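Elongation factor G (PDB 2DY1) binds GTP with a magnesium ion and, as in other translational GTPases of the elongation factor G family, probably hydrolyses it during ribosomal translocation. Local coordinates at residues His74-Leu79 with Glu266-Ala271; Pro128-Val133 with Leu262-Leu267. One frame throughout, in Å; residues are numbered along the deposited sequence.

Interaction 1: residues His74-Leu79 with Glu266-Ala271; sequences HRVFLL and ELILEA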
# COMPACT_ATOMS: atom_id res chain seq x y z
N HIS A 74 -23.65 -22.93 -6.11
CA HIS A 74 -22.41 -22.31 -6.59
C HIS A 74 -21.85 -21.45 -5.46
O HIS A 74 -22.59 -21.00 -4.59
CB HIS A 74 -22.70 -21.42 -7.79
CG HIS A 74 -23.48 -22.10 -8.86
ND1 HIS A 74 -23.02 -23.20 -9.54
CD2 HIS A 74 -24.72 -21.85 -9.36
CE1 HIS A 74 -23.93 -23.61 -10.41
NE2 HIS A 74 -24.97 -22.80 -10.31
N ARG A 75 -20.54 -21.22 -5.48
CA ARG A 75 -19.91 -20.42 -4.44
C ARG A 75 -19.09 -19.29 -5.03
O ARG A 75 -18.35 -19.47 -6.01
CB ARG A 75 -18.98 -21.30 -3.60
CG ARG A 75 -19.73 -22.30 -2.72
CD ARG A 75 -18.74 -23.20 -2.00
NE ARG A 75 -19.34 -24.00 -0.93
CZ ARG A 75 -20.20 -24.99 -1.11
NH1 ARG A 75 -20.58 -25.34 -2.33
NH2 ARG A 75 -20.69 -25.64 -0.06
N VAL A 76 -19.26 -18.10 -4.47
CA VAL A 76 -18.45 -16.98 -4.90
C VAL A 76 -17.79 -16.46 -3.64
O VAL A 76 -18.48 -16.02 -2.73
CB VAL A 76 -19.28 -15.86 -5.56
CG1 VAL A 76 -18.40 -14.65 -5.83
CG2 VAL A 76 -19.90 -16.40 -6.85
N PHE A 77 -16.46 -16.57 -3.58
CA PHE A 77 -15.76 -16.03 -2.41
C PHE A 77 -15.44 -14.61 -2.79
O PHE A 77 -14.54 -14.36 -3.59
CB PHE A 77 -14.51 -16.86 -2.11
CG PHE A 77 -14.83 -18.21 -1.55
CD1 PHE A 77 -15.15 -19.26 -2.40
CD2 PHE A 77 -14.90 -18.42 -0.17
CE1 PHE A 77 -15.57 -20.50 -1.90
CE2 PHE A 77 -15.32 -19.66 0.34
CZ PHE A 77 -15.66 -20.70 -0.52
N LEU A 78 -16.19 -13.67 -2.20
CA LEU A 78 -16.06 -12.25 -2.52
C LEU A 78 -15.21 -11.56 -1.46
O LEU A 78 -15.49 -11.67 -0.27
CB LEU A 78 -17.46 -11.61 -2.57
CG LEU A 78 -17.56 -10.14 -3.03
CD1 LEU A 78 -17.15 -10.04 -4.51
CD2 LEU A 78 -19.00 -9.65 -2.84
N LEU A 79 -14.17 -10.86 -1.90
CA LEU A 79 -13.29 -10.16 -0.96
C LEU A 79 -13.65 -8.67 -1.05
O LEU A 79 -13.37 -8.02 -2.05
CB LEU A 79 -11.83 -10.39 -1.34
CG LEU A 79 -11.51 -11.87 -1.59
CD1 LEU A 79 -10.03 -12.04 -1.92
CD2 LEU A 79 -11.86 -12.69 -0.35
N GLU A 266 -25.33 -13.71 -10.50
CA GLU A 266 -25.46 -14.64 -11.62
C GLU A 266 -24.48 -14.23 -12.72
O GLU A 266 -23.84 -15.08 -13.36
CB GLU A 266 -26.90 -14.63 -12.14
CG GLU A 266 -27.90 -15.18 -11.11
CD GLU A 266 -29.36 -15.06 -11.54
OE1 GLU A 266 -29.73 -14.01 -12.10
OE2 GLU A 266 -30.14 -16.01 -11.29
N LEU A 267 -24.34 -12.92 -12.95
CA LEU A 267 -23.40 -12.44 -13.96
C LEU A 267 -21.96 -12.76 -13.58
O LEU A 267 -21.14 -13.05 -14.44
CB LEU A 267 -23.60 -10.94 -14.20
CG LEU A 267 -22.69 -10.25 -15.21
CD1 LEU A 267 -22.89 -10.86 -16.60
CD2 LEU A 267 -23.00 -8.76 -15.24
N ILE A 268 -21.63 -12.70 -12.28
CA ILE A 268 -20.28 -13.04 -11.84
C ILE A 268 -19.99 -14.49 -12.24
O ILE A 268 -18.92 -14.80 -12.78
CB ILE A 268 -20.17 -12.87 -10.31
CG1 ILE A 268 -20.02 -11.38 -9.99
CG2 ILE A 268 -18.98 -13.66 -9.76
CD1 ILE A 268 -20.25 -11.01 -8.51
N LEU A 269 -20.95 -15.38 -11.98
CA LEU A 269 -20.77 -16.79 -12.32
C LEU A 269 -20.66 -16.98 -13.83
O LEU A 269 -19.81 -17.72 -14.32
CB LEU A 269 -21.94 -17.62 -11.76
CG LEU A 269 -21.91 -17.69 -10.24
CD1 LEU A 269 -23.30 -18.04 -9.72
CD2 LEU A 269 -20.86 -18.73 -9.77
N GLU A 270 -21.49 -16.27 -14.58
CA GLU A 270 -21.46 -16.41 -16.02
C GLU A 270 -20.24 -15.82 -16.73
O GLU A 270 -19.72 -16.40 -17.69
CB GLU A 270 -22.73 -15.77 -16.60
CG GLU A 270 -22.72 -15.64 -18.12
CD GLU A 270 -23.94 -14.88 -18.63
OE1 GLU A 270 -24.55 -14.14 -17.83
OE2 GLU A 270 -24.26 -15.02 -19.83
N ALA A 271 -19.78 -14.68 -16.25
CA ALA A 271 -18.67 -13.98 -16.89
C ALA A 271 -17.24 -14.17 -16.39
O ALA A 271 -16.31 -14.10 -17.18
CB ALA A 271 -18.98 -12.47 -16.90
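Val76 and His74, on strand 74-80, pack against Leu269 and Ile268 near the C-terminal end of helix 261-271, a mainly apolar contact, buried except at His74, between a helix and one face of the sheet in the GTP-binding domain. The two short segments run nearly at right angles, 98° between their directions, with axes 9.7 Å apart, so the helix meets this strand across its run and touches it through few residues.

Leu269 carries most of the helix side of the contact. Its branch reaches two residues of one strand face: CD2 lies 3.8 Å from CB of His74 and 3.9 Å from CG2 of Val76, so this methyl bridges both. The other methyl, CD1 of Leu269, sits 3.9 Å from CB of His74 and also comes obliquely to the imidazole, 4.1 Å from CD2 of His74. Val76 has CG1 anti to its backbone N (chi1 173°), which leaves CG2 beside that N and directs both methyls at the helix: CG2 faces Leu269, while CG1 lies 4.1 Å from CG2 of Ile268. That Ile268 methyl is equally close to both branches of Val76.

Around this patch, Ile268 also leans on Val12 of the neighbouring strand 9-16, and the carbonyl of Leu269 takes a hydrogen bond from Arg10 on that same strand. On the strand side, ND1 of His74 makes a weak hydrogen bond with the backbone N of Met8.

With no hydrogen bond directly between the segments, shape and the exclusion of water join them; a polar tie between helix and sheet is supplied by Arg10 next door.

Interaction 2: residues Pro128-Val133 with Leu262-Leu267; sequences PRMVVV and LPLLEL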
# COMPACT_ATOMS: atom_id res chain seq x y z
N PRO A 128 -9.12 -10.58 -15.06
CA PRO A 128 -10.29 -10.14 -15.82
C PRO A 128 -10.94 -9.08 -14.92
O PRO A 128 -10.79 -9.11 -13.68
CB PRO A 128 -11.17 -11.38 -15.87
CG PRO A 128 -10.13 -12.50 -15.95
CD PRO A 128 -9.12 -12.05 -14.91
N ARG A 129 -11.67 -8.14 -15.52
CA ARG A 129 -12.33 -7.09 -14.77
C ARG A 129 -13.77 -6.91 -15.24
O ARG A 129 -14.07 -7.05 -16.43
CB ARG A 129 -11.60 -5.75 -14.95
CG ARG A 129 -10.40 -5.52 -14.01
CD ARG A 129 -9.26 -4.89 -14.79
NE ARG A 129 -8.68 -5.92 -15.65
CZ ARG A 129 -8.03 -5.67 -16.78
NH1 ARG A 129 -7.88 -4.42 -17.21
NH2 ARG A 129 -7.56 -6.69 -17.50
N MET A 130 -14.66 -6.66 -14.29
CA MET A 130 -16.07 -6.39 -14.56
C MET A 130 -16.34 -5.13 -13.74
O MET A 130 -15.70 -4.92 -12.72
CB MET A 130 -16.95 -7.56 -14.05
CG MET A 130 -18.41 -7.27 -13.83
SD MET A 130 -19.20 -8.76 -13.09
CE MET A 130 -19.10 -9.82 -14.52
N VAL A 131 -17.24 -4.27 -14.22
CA VAL A 131 -17.58 -3.03 -13.51
C VAL A 131 -18.99 -3.14 -12.99
O VAL A 131 -19.85 -3.69 -13.68
CB VAL A 131 -17.57 -1.82 -14.48
CG1 VAL A 131 -18.13 -0.56 -13.80
CG2 VAL A 131 -16.15 -1.55 -14.97
N VAL A 132 -19.24 -2.64 -11.78
CA VAL A 132 -20.61 -2.59 -11.28
C VAL A 132 -20.87 -1.12 -10.94
O VAL A 132 -20.13 -0.50 -10.18
CB VAL A 132 -20.88 -3.54 -10.05
CG1 VAL A 132 -19.92 -3.28 -8.91
CG2 VAL A 132 -22.34 -3.37 -9.59
N VAL A 133 -21.91 -0.56 -11.56
CA VAL A 133 -22.26 0.85 -11.35
C VAL A 133 -23.28 0.96 -10.25
O VAL A 133 -24.39 0.42 -10.33
CB VAL A 133 -22.82 1.46 -12.64
CG1 VAL A 133 -23.25 2.91 -12.37
CG2 VAL A 133 -21.76 1.40 -13.74
N LEU A 262 -29.02 -10.07 -7.01
CA LEU A 262 -28.84 -11.46 -7.41
C LEU A 262 -28.45 -11.53 -8.89
O LEU A 262 -27.67 -12.39 -9.28
CB LEU A 262 -30.07 -12.31 -7.07
CG LEU A 262 -30.24 -12.46 -5.53
CD1 LEU A 262 -31.49 -13.27 -5.19
CD2 LEU A 262 -28.98 -13.14 -4.93
N PRO A 263 -28.99 -10.64 -9.74
CA PRO A 263 -28.57 -10.69 -11.15
C PRO A 263 -27.04 -10.45 -11.27
O PRO A 263 -26.37 -11.01 -12.15
CB PRO A 263 -29.37 -9.57 -11.79
CG PRO A 263 -30.67 -9.66 -11.05
CD PRO A 263 -30.23 -9.85 -9.60
N LEU A 264 -26.48 -9.61 -10.39
CA LEU A 264 -25.03 -9.36 -10.40
C LEU A 264 -24.29 -10.65 -10.04
O LEU A 264 -23.27 -10.98 -10.63
CB LEU A 264 -24.66 -8.26 -9.39
CG LEU A 264 -23.17 -8.07 -9.12
CD1 LEU A 264 -22.49 -7.57 -10.38
CD2 LEU A 264 -22.97 -7.06 -7.99
N LEU A 265 -24.81 -11.37 -9.06
CA LEU A 265 -24.18 -12.62 -8.65
C LEU A 265 -24.20 -13.64 -9.80
O LEU A 265 -23.21 -14.33 -10.06
CB LEU A 265 -24.87 -13.16 -7.41
CG LEU A 265 -24.21 -14.36 -6.71
CD1 LEU A 265 -22.75 -14.07 -6.40
CD2 LEU A 265 -24.99 -14.64 -5.41
N GLU A 266 -25.33 -13.71 -10.50
CA GLU A 266 -25.46 -14.64 -11.62
C GLU A 266 -24.48 -14.23 -12.72
O GLU A 266 -23.84 -15.08 -13.36
CB GLU A 266 -26.90 -14.63 -12.14
CG GLU A 266 -27.90 -15.18 -11.11
CD GLU A 266 -29.36 -15.06 -11.54
OE1 GLU A 266 -29.73 -14.01 -12.10
OE2 GLU A 266 -30.14 -16.01 -11.29
N LEU A 267 -24.34 -12.92 -12.95
CA LEU A 267 -23.40 -12.44 -13.96
C LEU A 267 -21.96 -12.76 -13.58
O LEU A 267 -21.14 -13.05 -14.44
CB LEU A 267 -23.60 -10.94 -14.20
CG LEU A 267 -22.69 -10.25 -15.21
CD1 LEU A 267 -22.89 -10.86 -16.60
CD2 LEU A 267 -23.00 -8.76 -15.24
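Met130 reaches from strand 129-134 to helix 261-271, and its terminal methyl does the closest touching: CE lies 3.7 Å from CG of Leu267 and 3.8 Å from the backbone O of the same residue. The side chain leaves the strand extended, CG anti to the backbone N and chi2 -175°, then bends at chi3 (-70°), which swings CE toward the Leu267 backbone. The sulfur stays behind the bend, 4.4 Å from CD1 of Leu264, a looser contact. Two residues further along the strand, Val132 presents CG2, which sits 4.1 Å from CD2 of Leu264; these two side chains meet at about a right angle. Leu264 thus faces both Met130 and Val132, one turn of helix before Leu267.

The backbones run almost exactly antiparallel, 173° between segment directions, with axes 11.1 Å apart, a separation that these four side chains span. Because the helix lies lengthwise along the strand, residues three apart on the helix match residues two apart on the strand.

Further out, strand 129-134 is held between neighbours: Met130 makes backbone hydrogen bonds with Ala101 and Val103, and Val131 with Pro249 and Ala251. Leu25, on the helix that follows the P-loop, touches both Val132 and Leu264, while Leu267 also rests on Ala251. Val132 itself lies about 7 Å, side chain to side chain, from Lys22, a GTP-binding residue, and about 9 Å from the bound nucleotide without touching it.

A largely parallel sheet with helices laid along its faces, with the P-loop and its following helix near one face of the sheet, is the core of the P-loop GTPase fold.

How the interactions relate
Both contacts bury apolar side chains of helix 261-271 against the same sheet, but at different strands: interaction 2 uses a strand inside the parallel region, interaction 1 one nearer the outer end, next to strand 65-71. Strand 129-134 runs antiparallel to the helix, whereas 74-80 crosses it, a change from 173° to 98° consistent with the twist of the sheet. All four touching residues of interaction 2 are buried; in interaction 1 His74 is partly exposed and adds an imidazole at the margin, where interaction 2 has a methionine thioether among aliphatic groups. The two join directly, Met130 CE lying 3.6 Å from Ala271 CB and Val76 CG2 3.7 Å from Leu265 CD1, in one hydrophobic layer.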